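Local coordinates for protein 432aa long hypothetical deoxyribodipyrimidine photolyase (Sulfolobus tokodaii, PDB 2E0I) that probably repairs cyclobutane pyrimidine dimers in DNA using light, and binds two FAD molecules, one of them probably serving as a light-harvesting cofactor, at residues Asn42-Met54 / Glu331-Pro343. Numbering follows the deposited sequence.
Sequences NNPYKSEFAVSFM and ERYFATKLVDYDP. With FAD (flavin-adenine dinucleotide), chain F.
Tyr45 is sandwiched between Arg332 and the adenine of the FAD. On one face lies the aliphatic stem of Arg332, whose CG sits 3.4 Å from the ring centroid in a CH-pi contact; on the opposite face lies the adenine, offset so that its C6A is over the rim. A flat phenol suits the slot because both faces pack while OH reaches past them and donates to a water, which donates to Glu331 OE2. CG of Tyr45 stands anti to its carbonyl carbon (chi1 -73°), which swings the ring toward helix 327-337 and sets Ala335 CB near the ring plane, 3.6 Å from CD1. With Tyr45 cut back to an alanine, the adenine and the Arg332 stem would be likely to lose the ring that separates them, and the bridging water its phenolic donor.

The 331-343 segment also hydrogen-bonds the adenine. Glu331 OE1 accepts from FAD N6A at 3.0 Å and from Asn347, while Tyr341 OH donates to FAD N7A, which lies at the edge of its ring.

Farther along, helix 48-66 begins against the turn that follows helix 327-337. Ser47 OG does double duty, donating to Leu338 O at 2.9 Å from well above the carbonyl plane and accepting from Ala50 N as the N-cap, nearly straight at 170°. Small Ala50 allows close backbone approach, its CA 3.5 Å from Val339 O. Branched Val339 fills the space beside the helix, with CG2 set 3.8 Å from Phe53 CD2, and Pro218 packs on both.

The chemistry joins the photolyase and FAD-binding family regions partly through a ligand: one FAD's adenine is gripped by both segments, while Asp340 O and Asp342 N hydrogen-bond the flavin of the second FAD, so 331-343 touches both, consistent with light harvesting by one.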
ATOM      1  N   ASN A  42       1.276 -12.578  14.360  1.00 28.43           N
ATOM      2  CA  ASN A  42       1.729 -11.552  15.314  1.00 31.08           C
ATOM      3  C   ASN A  42       2.525 -10.440  14.621  1.00 29.62           C
ATOM      4  O   ASN A  42       3.680 -10.154  14.953  1.00 29.68           O
ATOM      5  CB  ASN A  42       2.572 -12.181  16.438  1.00 32.48           C
ATOM      6  CG  ASN A  42       1.764 -13.123  17.309  1.00 33.46           C
ATOM      7  OD1 ASN A  42       0.651 -12.791  17.758  1.00 34.31           O
ATOM      8  ND2 ASN A  42       2.318 -14.303  17.558  1.00 31.81           N
ATOM      9  N   ASN A  43       1.881  -9.838  13.635  1.00 27.67           N
ATOM     10  CA  ASN A  43       2.457  -8.749  12.897  1.00 24.66           C
ATOM     11  C   ASN A  43       1.595  -7.567  13.326  1.00 23.77           C
ATOM     12  O   ASN A  43       0.409  -7.496  13.013  1.00 24.83           O
ATOM     13  CB  ASN A  43       2.321  -9.010  11.400  1.00 21.89           C
ATOM     14  CG  ASN A  43       2.749  -7.834  10.571  1.00 19.84           C
ATOM     15  OD1 ASN A  43       2.955  -6.740  11.092  1.00 19.00           O
ATOM     16  ND2 ASN A  43       2.870  -8.040   9.269  1.00 16.76           N
ATOM     17  N   PRO A  44       2.169  -6.643  14.091  1.00 22.14           N
ATOM     18  CA  PRO A  44       1.360  -5.500  14.514  1.00 21.81           C
ATOM     19  C   PRO A  44       0.869  -4.667  13.314  1.00 22.21           C
ATOM     20  O   PRO A  44      -0.145  -3.980  13.394  1.00 23.33           O
ATOM     21  CB  PRO A  44       2.323  -4.710  15.407  1.00 21.30           C
ATOM     22  CG  PRO A  44       3.322  -5.744  15.867  1.00 20.16           C
ATOM     23  CD  PRO A  44       3.533  -6.577  14.642  1.00 20.32           C
ATOM     24  N   TYR A  45       1.587  -4.746  12.201  1.00 21.58           N
ATOM     25  CA  TYR A  45       1.254  -3.969  11.021  1.00 22.75           C
ATOM     26  C   TYR A  45       0.485  -4.754   9.967  1.00 23.25           C
ATOM     27  O   TYR A  45       0.403  -4.355   8.801  1.00 23.64           O
ATOM     28  CB  TYR A  45       2.543  -3.412  10.420  1.00 22.79           C
ATOM     29  CG  TYR A  45       3.131  -2.284  11.222  1.00 23.96           C
ATOM     30  CD1 TYR A  45       2.914  -0.958  10.852  1.00 26.26           C
ATOM     31  CD2 TYR A  45       3.885  -2.532  12.361  1.00 24.09           C
ATOM     32  CE1 TYR A  45       3.438   0.098  11.595  1.00 25.93           C
ATOM     33  CE2 TYR A  45       4.409  -1.487  13.118  1.00 24.84           C
ATOM     34  CZ  TYR A  45       4.186  -0.179  12.728  1.00 25.83           C
ATOM     35  OH  TYR A  45       4.720   0.857  13.457  1.00 26.98           O
ATOM     36  N   LYS A  46      -0.094  -5.868  10.379  1.00 23.12           N
ATOM     37  CA  LYS A  46      -0.817  -6.704   9.440  1.00 23.37           C
ATOM     38  C   LYS A  46      -2.264  -6.284   9.232  1.00 22.85           C
ATOM     39  O   LYS A  46      -2.953  -5.874  10.160  1.00 21.97           O
ATOM     40  CB  LYS A  46      -0.752  -8.165   9.886  1.00 23.09           C
ATOM     41  CG  LYS A  46      -1.662  -9.096   9.109  1.00 26.21           C
ATOM     42  CD  LYS A  46      -1.711 -10.468   9.755  1.00 30.10           C
ATOM     43  CE  LYS A  46      -2.899 -11.283   9.259  1.00 33.34           C
ATOM     44  NZ  LYS A  46      -2.948 -12.660   9.869  1.00 35.81           N
ATOM     45  N   SER A  47      -2.700  -6.392   7.983  1.00 22.59           N
ATOM     46  CA  SER A  47      -4.047  -6.061   7.588  1.00 22.32           C
ATOM     47  C   SER A  47      -4.726  -7.361   7.150  1.00 22.11           C
ATOM     48  O   SER A  47      -4.182  -8.097   6.328  1.00 21.02           O
ATOM     49  CB  SER A  47      -4.003  -5.058   6.427  1.00 22.30           C
ATOM     50  OG  SER A  47      -5.290  -4.881   5.854  1.00 24.74           O
ATOM     51  N   GLU A  48      -5.901  -7.658   7.702  1.00 22.64           N
ATOM     52  CA  GLU A  48      -6.606  -8.874   7.307  1.00 22.71           C
ATOM     53  C   GLU A  48      -7.070  -8.741   5.864  1.00 21.46           C
ATOM     54  O   GLU A  48      -7.014  -9.700   5.096  1.00 22.33           O
ATOM     55  CB  GLU A  48      -7.814  -9.147   8.206  1.00 23.43           C
ATOM     56  CG  GLU A  48      -7.496  -9.694   9.587  1.00 28.14           C
ATOM     57  CD  GLU A  48      -6.560 -10.902   9.572  1.00 33.75           C
ATOM     58  OE1 GLU A  48      -6.662 -11.754   8.654  1.00 35.35           O
ATOM     59  OE2 GLU A  48      -5.721 -11.007  10.503  1.00 38.03           O
ATOM     60  N   PHE A  49      -7.530  -7.553   5.491  1.00 19.85           N
ATOM     61  CA  PHE A  49      -7.982  -7.336   4.125  1.00 18.71           C
ATOM     62  C   PHE A  49      -6.845  -7.537   3.123  1.00 16.25           C
ATOM     63  O   PHE A  49      -7.019  -8.211   2.115  1.00 16.21           O
ATOM     64  CB  PHE A  49      -8.563  -5.928   3.960  1.00 19.27           C
ATOM     65  CG  PHE A  49      -9.879  -5.724   4.648  1.00 19.75           C
ATOM     66  CD1 PHE A  49     -10.925  -6.613   4.460  1.00 19.61           C
ATOM     67  CD2 PHE A  49     -10.092  -4.605   5.454  1.00 22.21           C
ATOM     68  CE1 PHE A  49     -12.165  -6.389   5.060  1.00 19.14           C
ATOM     69  CE2 PHE A  49     -11.336  -4.375   6.059  1.00 19.85           C
ATOM     70  CZ  PHE A  49     -12.367  -5.269   5.857  1.00 18.20           C
ATOM     71  N   ALA A  50      -5.690  -6.945   3.399  1.00 14.54           N
ATOM     72  CA  ALA A  50      -4.537  -7.083   2.517  1.00 15.09           C
ATOM     73  C   ALA A  50      -4.149  -8.546   2.341  1.00 15.52           C
ATOM     74  O   ALA A  50      -3.841  -8.994   1.236  1.00 16.12           O
ATOM     75  CB  ALA A  50      -3.363  -6.320   3.081  1.00 15.47           C
ATOM     76  N   VAL A  51      -4.166  -9.291   3.440  1.00 15.49           N
ATOM     77  CA  VAL A  51      -3.804 -10.694   3.417  1.00 14.10           C
ATOM     78  C   VAL A  51      -4.748 -11.514   2.541  1.00 14.78           C
ATOM     79  O   VAL A  51      -4.301 -12.363   1.760  1.00 15.71           O
ATOM     80  CB  VAL A  51      -3.765 -11.252   4.849  1.00 12.82           C
ATOM     81  CG1 VAL A  51      -3.514 -12.738   4.834  1.00 14.76           C
ATOM     82  CG2 VAL A  51      -2.655 -10.568   5.616  1.00 14.10           C
ATOM     83  N   SER A  52      -6.045 -11.262   2.657  1.00 14.43           N
ATOM     84  CA  SER A  52      -7.017 -11.999   1.859  1.00 15.52           C
ATOM     85  C   SER A  52      -6.776 -11.743   0.381  1.00 15.91           C
ATOM     86  O   SER A  52      -6.820 -12.664  -0.447  1.00 15.64           O
ATOM     87  CB  SER A  52      -8.426 -11.563   2.221  1.00 16.56           C
ATOM     88  OG  SER A  52      -8.665 -11.822   3.581  1.00 18.66           O
ATOM     89  N   PHE A  53      -6.525 -10.480   0.056  1.00 14.73           N
ATOM     90  CA  PHE A  53      -6.255 -10.087  -1.311  1.00 14.92           C
ATOM     91  C   PHE A  53      -5.025 -10.817  -1.836  1.00 14.90           C
ATOM     92  O   PHE A  53      -5.013 -11.295  -2.975  1.00 15.93           O
ATOM     93  CB  PHE A  53      -6.030  -8.584  -1.386  1.00 14.70           C
ATOM     94  CG  PHE A  53      -5.925  -8.060  -2.786  1.00 14.76           C
ATOM     95  CD1 PHE A  53      -4.790  -8.277  -3.537  1.00 13.84           C
ATOM     96  CD2 PHE A  53      -6.969  -7.335  -3.353  1.00 15.37           C
ATOM     97  CE1 PHE A  53      -4.691  -7.779  -4.827  1.00 13.90           C
ATOM     98  CE2 PHE A  53      -6.873  -6.833  -4.643  1.00 13.58           C
ATOM     99  CZ  PHE A  53      -5.730  -7.058  -5.377  1.00 12.57           C
ATOM    100  N   MET A  54      -3.990 -10.898  -1.010  1.00 13.61           N
ATOM    101  CA  MET A  54      -2.768 -11.586  -1.403  1.00 14.33           C
ATOM    102  C   MET A  54      -3.047 -13.089  -1.612  1.00 14.98           C
ATOM    103  O   MET A  54      -2.664 -13.670  -2.630  1.00 14.49           O
ATOM    104  CB  MET A  54      -1.716 -11.374  -0.326  1.00 14.75           C
ATOM    105  CG  MET A  54      -0.394 -12.006  -0.613  1.00 16.34           C
ATOM    106  SD  MET A  54       0.678 -11.769   0.807  1.00 19.06           S
ATOM    107  CE  MET A  54       0.186 -13.174   1.811  1.00 19.19           C
ATOM    108  N   GLU A 331      -0.346   5.813  11.179  1.00 21.00           N
ATOM    109  CA  GLU A 331       0.364   4.999  10.199  1.00 20.67           C
ATOM    110  C   GLU A 331       0.101   3.529  10.472  1.00 19.80           C
ATOM    111  O   GLU A 331      -0.260   2.780   9.566  1.00 17.21           O
ATOM    112  CB  GLU A 331       1.867   5.243  10.288  1.00 23.21           C
ATOM    113  CG  GLU A 331       2.677   4.358   9.360  1.00 27.41           C
ATOM    114  CD  GLU A 331       4.160   4.296   9.715  1.00 29.97           C
ATOM    115  OE1 GLU A 331       4.933   3.721   8.905  1.00 31.89           O
ATOM    116  OE2 GLU A 331       4.549   4.808  10.793  1.00 28.18           O
ATOM    117  N   ARG A 332       0.284   3.127  11.730  1.00 20.21           N
ATOM    118  CA  ARG A 332       0.074   1.742  12.125  1.00 21.24           C
ATOM    119  C   ARG A 332      -1.381   1.321  11.992  1.00 20.51           C
ATOM    120  O   ARG A 332      -1.676   0.212  11.539  1.00 20.80           O
ATOM    121  CB  ARG A 332       0.526   1.490  13.560  1.00 23.62           C
ATOM    122  CG  ARG A 332       1.021   0.062  13.750  1.00 29.83           C
ATOM    123  CD  ARG A 332       0.436  -0.625  14.955  1.00 36.25           C
ATOM    124  NE  ARG A 332       0.786   0.031  16.205  1.00 44.11           N
ATOM    125  CZ  ARG A 332       0.262  -0.248  17.401  1.00 47.66           C
ATOM    126  NH1 ARG A 332      -0.665  -1.195  17.557  1.00 47.73           N
ATOM    127  NH2 ARG A 332       0.669   0.449  18.457  1.00 50.18           N
ATOM    128  N   TYR A 333      -2.302   2.188  12.388  1.00 18.48           N
ATOM    129  CA  TYR A 333      -3.698   1.825  12.264  1.00 16.96           C
ATOM    130  C   TYR A 333      -4.060   1.542  10.799  1.00 17.75           C
ATOM    131  O   TYR A 333      -4.723   0.544  10.496  1.00 19.01           O
ATOM    132  CB  TYR A 333      -4.588   2.923  12.814  1.00 15.70           C
ATOM    133  CG  TYR A 333      -6.025   2.521  12.776  1.00 13.63           C
ATOM    134  CD1 TYR A 333      -6.488   1.474  13.569  1.00 12.93           C
ATOM    135  CD2 TYR A 333      -6.915   3.137  11.901  1.00 13.76           C
ATOM    136  CE1 TYR A 333      -7.801   1.046  13.488  1.00 13.64           C
ATOM    137  CE2 TYR A 333      -8.240   2.718  11.809  1.00 14.55           C
ATOM    138  CZ  TYR A 333      -8.671   1.671  12.606  1.00 15.64           C
ATOM    139  OH  TYR A 333      -9.970   1.251  12.513  1.00 17.89           O
ATOM    140  N   PHE A 334      -3.633   2.423   9.898  1.00 16.30           N
ATOM    141  CA  PHE A 334      -3.886   2.250   8.472  1.00 15.28           C
ATOM    142  C   PHE A 334      -3.289   0.948   7.973  1.00 14.24           C
ATOM    143  O   PHE A 334      -3.908   0.252   7.179  1.00 13.43           O
ATOM    144  CB  PHE A 334      -3.269   3.399   7.669  1.00 16.13           C
ATOM    145  CG  PHE A 334      -4.241   4.489   7.312  1.00 17.04           C
ATOM    146  CD1 PHE A 334      -5.349   4.758   8.121  1.00 16.32           C
ATOM    147  CD2 PHE A 334      -4.026   5.274   6.180  1.00 17.45           C
ATOM    148  CE1 PHE A 334      -6.221   5.786   7.813  1.00 15.70           C
ATOM    149  CE2 PHE A 334      -4.897   6.314   5.862  1.00 16.63           C
ATOM    150  CZ  PHE A 334      -5.999   6.568   6.684  1.00 17.00           C
ATOM    151  N   ALA A 335      -2.079   0.638   8.433  1.00 14.36           N
ATOM    152  CA  ALA A 335      -1.387  -0.587   8.022  1.00 16.77           C
ATOM    153  C   ALA A 335      -2.247  -1.784   8.397  1.00 17.47           C
ATOM    154  O   ALA A 335      -2.170  -2.870   7.810  1.00 19.62           O
ATOM    155  CB  ALA A 335      -0.012  -0.687   8.711  1.00 13.90           C
ATOM    156  N   THR A 336      -3.105  -1.548   9.368  1.00 16.35           N
ATOM    157  CA  THR A 336      -3.978  -2.564   9.880  1.00 15.13           C
ATOM    158  C   THR A 336      -5.249  -2.736   9.092  1.00 15.37           C
ATOM    159  O   THR A 336      -5.892  -3.764   9.185  1.00 16.47           O
ATOM    160  CB  THR A 336      -4.282  -2.224  11.342  1.00 15.21           C
ATOM    161  OG1 THR A 336      -3.402  -2.987  12.170  1.00 16.59           O
ATOM    162  CG2 THR A 336      -5.726  -2.467  11.706  1.00 15.01           C
ATOM    163  N   LYS A 337      -5.606  -1.748   8.289  1.00 17.08           N
ATOM    164  CA  LYS A 337      -6.856  -1.834   7.549  1.00 18.06           C
ATOM    165  C   LYS A 337      -6.760  -1.808   6.038  1.00 18.42           C
ATOM    166  O   LYS A 337      -7.556  -2.451   5.359  1.00 18.16           O
ATOM    167  CB  LYS A 337      -7.780  -0.709   7.995  1.00 19.40           C
ATOM    168  CG  LYS A 337      -8.143  -0.762   9.462  1.00 22.24           C
ATOM    169  CD  LYS A 337      -8.953  -2.004   9.741  1.00 24.14           C
ATOM    170  CE  LYS A 337      -9.627  -1.949  11.088  1.00 25.18           C
ATOM    171  NZ  LYS A 337     -10.875  -2.780  11.021  1.00 28.90           N
ATOM    172  N   LEU A 338      -5.796  -1.057   5.519  1.00 17.99           N
ATOM    173  CA  LEU A 338      -5.608  -0.928   4.077  1.00 17.71           C
ATOM    174  C   LEU A 338      -5.427  -2.249   3.324  1.00 17.33           C
ATOM    175  O   LEU A 338      -4.586  -3.076   3.668  1.00 17.70           O
ATOM    176  CB  LEU A 338      -4.413  -0.009   3.797  1.00 17.56           C
ATOM    177  CG  LEU A 338      -4.623   1.482   3.499  1.00 17.79           C
ATOM    178  CD1 LEU A 338      -6.014   1.956   3.887  1.00 15.64           C
ATOM    179  CD2 LEU A 338      -3.544   2.262   4.225  1.00 17.27           C
ATOM    180  N   VAL A 339      -6.233  -2.446   2.291  1.00 16.65           N
ATOM    181  CA  VAL A 339      -6.121  -3.644   1.481  1.00 15.93           C
ATOM    182  C   VAL A 339      -4.861  -3.483   0.631  1.00 16.97           C
ATOM    183  O   VAL A 339      -4.295  -4.469   0.157  1.00 16.44           O
ATOM    184  CB  VAL A 339      -7.342  -3.807   0.530  1.00 16.40           C
ATOM    185  CG1 VAL A 339      -7.405  -2.635  -0.442  1.00 16.57           C
ATOM    186  CG2 VAL A 339      -7.235  -5.108  -0.254  1.00 14.85           C
ATOM    187  N   ASP A 340      -4.423  -2.232   0.454  1.00 17.89           N
ATOM    188  CA  ASP A 340      -3.244  -1.920  -0.358  1.00 19.50           C
ATOM    189  C   ASP A 340      -2.018  -1.477   0.452  1.00 19.24           C
ATOM    190  O   ASP A 340      -1.098  -0.856  -0.085  1.00 20.11           O
ATOM    191  CB  ASP A 340      -3.589  -0.822  -1.386  1.00 21.89           C
ATOM    192  CG  ASP A 340      -4.067   0.480  -0.725  1.00 25.70           C
ATOM    193  OD1 ASP A 340      -3.888   0.618   0.509  1.00 26.46           O
ATOM    194  OD2 ASP A 340      -4.614   1.369  -1.429  1.00 26.25           O
ATOM    195  N   TYR A 341      -1.982  -1.805   1.736  1.00 18.76           N
ATOM    196  CA  TYR A 341      -0.861  -1.378   2.561  1.00 18.20           C
ATOM    197  C   TYR A 341       0.534  -1.527   1.969  1.00 18.61           C
ATOM    198  O   TYR A 341       0.971  -2.624   1.614  1.00 17.75           O
ATOM    199  CB  TYR A 341      -0.882  -2.078   3.920  1.00 18.00           C
ATOM    200  CG  TYR A 341       0.306  -1.702   4.777  1.00 16.46           C
ATOM    201  CD1 TYR A 341       1.266  -2.647   5.131  1.00 15.36           C
ATOM    202  CD2 TYR A 341       0.488  -0.385   5.199  1.00 15.47           C
ATOM    203  CE1 TYR A 341       2.379  -2.289   5.885  1.00 16.27           C
ATOM    204  CE2 TYR A 341       1.591  -0.016   5.946  1.00 16.37           C
ATOM    205  CZ  TYR A 341       2.533  -0.971   6.288  1.00 17.27           C
ATOM    206  OH  TYR A 341       3.628  -0.606   7.033  1.00 18.61           O
ATOM    207  N   ASP A 342       1.228  -0.400   1.879  1.00 20.26           N
ATOM    208  CA  ASP A 342       2.596  -0.374   1.389  1.00 22.02           C
ATOM    209  C   ASP A 342       3.408   0.417   2.422  1.00 21.07           C
ATOM    210  O   ASP A 342       3.242   1.633   2.550  1.00 21.92           O
ATOM    211  CB  ASP A 342       2.663   0.312   0.031  1.00 24.83           C
ATOM    212  CG  ASP A 342       4.015   0.146  -0.633  1.00 28.85           C
ATOM    213  OD1 ASP A 342       5.037   0.607  -0.055  1.00 28.53           O
ATOM    214  OD2 ASP A 342       4.043  -0.458  -1.736  1.00 32.42           O
ATOM    215  N   PRO A 343       4.303  -0.264   3.165  1.00 18.99           N
ATOM    216  CA  PRO A 343       5.115   0.406   4.186  1.00 17.17           C
ATOM    217  C   PRO A 343       5.652   1.782   3.806  1.00 15.42           C
ATOM    218  O   PRO A 343       5.390   2.758   4.507  1.00 15.06           O
ATOM    219  CB  PRO A 343       6.225  -0.605   4.456  1.00 18.20           C
ATOM    220  CG  PRO A 343       5.541  -1.914   4.234  1.00 16.57           C
ATOM    221  CD  PRO A 343       4.745  -1.660   2.981  1.00 17.64           C
TER
HETATM  222  PA  FAD F1200       5.464  -6.424   5.510  1.00 21.98           P
HETATM  223  O1A FAD F1200       4.870  -5.068   5.487  1.00 22.65           O
HETATM  224  O2A FAD F1200       4.707  -7.675   5.728  1.00 24.57           O
HETATM  225  O5B FAD F1200       6.116  -6.308   6.979  1.00 22.17           O
HETATM  226  C5B FAD F1200       7.083  -7.268   7.422  1.00 20.17           C
HETATM  227  C4B FAD F1200       7.664  -6.897   8.789  1.00 19.33           C
HETATM  228  O4B FAD F1200       7.800  -5.463   8.845  1.00 18.56           O
HETATM  229  C3B FAD F1200       6.713  -7.269   9.927  1.00 19.95           C
HETATM  230  O3B FAD F1200       7.453  -7.409  11.144  1.00 20.30           O
HETATM  231  C2B FAD F1200       5.824  -6.027   9.983  1.00 21.13           C
HETATM  232  O2B FAD F1200       5.230  -5.927  11.279  1.00 23.62           O
HETATM  233  C1B FAD F1200       6.899  -4.949   9.841  1.00 19.77           C
HETATM  234  N9A FAD F1200       6.322  -3.644   9.434  1.00 19.25           N
HETATM  235  C8A FAD F1200       5.515  -3.436   8.396  1.00 19.90           C
HETATM  236  N7A FAD F1200       5.225  -2.142   8.294  1.00 18.28           N
HETATM  237  C5A FAD F1200       5.856  -1.512   9.278  1.00 17.91           C
HETATM  238  C6A FAD F1200       5.961  -0.182   9.668  1.00 19.77           C
HETATM  239  N6A FAD F1200       5.294   0.765   9.016  1.00 21.00           N
HETATM  240  N1A FAD F1200       6.722   0.131  10.727  1.00 21.60           N
HETATM  241  C2A FAD F1200       7.363  -0.805  11.406  1.00 20.32           C
HETATM  242  N3A FAD F1200       7.283  -2.080  11.063  1.00 18.71           N
HETATM  243  C4A FAD F1200       6.549  -2.467  10.011  1.00 18.14           C
HETATM  244  N1  FAD F1200       5.343 -11.903   1.290  1.00 17.40           N
HETATM  245  C2  FAD F1200       5.887 -13.187   1.421  1.00 17.83           C
HETATM  246  O2  FAD F1200       6.812 -13.542   0.693  1.00 20.05           O
HETATM  247  N3  FAD F1200       5.403 -14.043   2.418  1.00 18.54           N
HETATM  248  C4  FAD F1200       4.390 -13.613   3.285  1.00 21.23           C
HETATM  249  O4  FAD F1200       3.964 -14.372   4.155  1.00 21.89           O
HETATM  250  C4X FAD F1200       3.866 -12.330   3.163  1.00 20.40           C
HETATM  251  N5  FAD F1200       2.901 -11.870   4.071  1.00 17.28           N
HETATM  252  C5X FAD F1200       2.389 -10.571   3.962  1.00 18.33           C
HETATM  253  C6  FAD F1200       1.500 -10.096   4.921  1.00 18.96           C
HETATM  254  C7  FAD F1200       1.056  -8.777   4.879  1.00 18.08           C
HETATM  255  C7M FAD F1200       0.082  -8.278   5.949  1.00 17.77           C
HETATM  256  C8  FAD F1200       1.506  -7.933   3.867  1.00 17.93           C
HETATM  257  C8M FAD F1200       1.040  -6.478   3.792  1.00 19.79           C
HETATM  258  C9  FAD F1200       2.390  -8.412   2.903  1.00 17.74           C
HETATM  259  C9A FAD F1200       2.835  -9.731   2.945  1.00 18.29           C
HETATM  260  N10 FAD F1200       3.769 -10.208   2.010  1.00 17.77           N
HETATM  261  C10 FAD F1200       4.336 -11.479   2.166  1.00 18.97           C
HETATM  262  C1' FAD F1200       4.233  -9.345   0.899  1.00 19.57           C
HETATM  263  C2' FAD F1200       5.346  -8.383   1.315  1.00 21.97           C
HETATM  264  O2' FAD F1200       4.968  -7.044   0.981  1.00 19.04           O
HETATM  265  C3' FAD F1200       6.663  -8.754   0.627  1.00 21.46           C
HETATM  266  O3' FAD F1200       7.084 -10.049   1.067  1.00 20.81           O
HETATM  267  C4' FAD F1200       7.753  -7.727   0.947  1.00 20.74           C
HETATM  268  O4' FAD F1200       8.892  -7.984   0.121  1.00 16.59           O
HETATM  269  C5' FAD F1200       8.160  -7.804   2.421  1.00 20.68           C
HETATM  270  O5' FAD F1200       8.533  -6.520   2.929  1.00 21.30           O
HETATM  271  P   FAD F1200       7.431  -5.593   3.650  1.00 20.23           P
HETATM  272  O1P FAD F1200       8.158  -4.464   4.273  1.00 23.29           O
HETATM  273  O2P FAD F1200       6.334  -5.291   2.703  1.00 18.51           O
HETATM  274  O3P FAD F1200       6.913  -6.570   4.819  1.00 22.16           O
HETATM  275  O   HOH W   1       3.903   3.465  12.770  1.00 11.97           O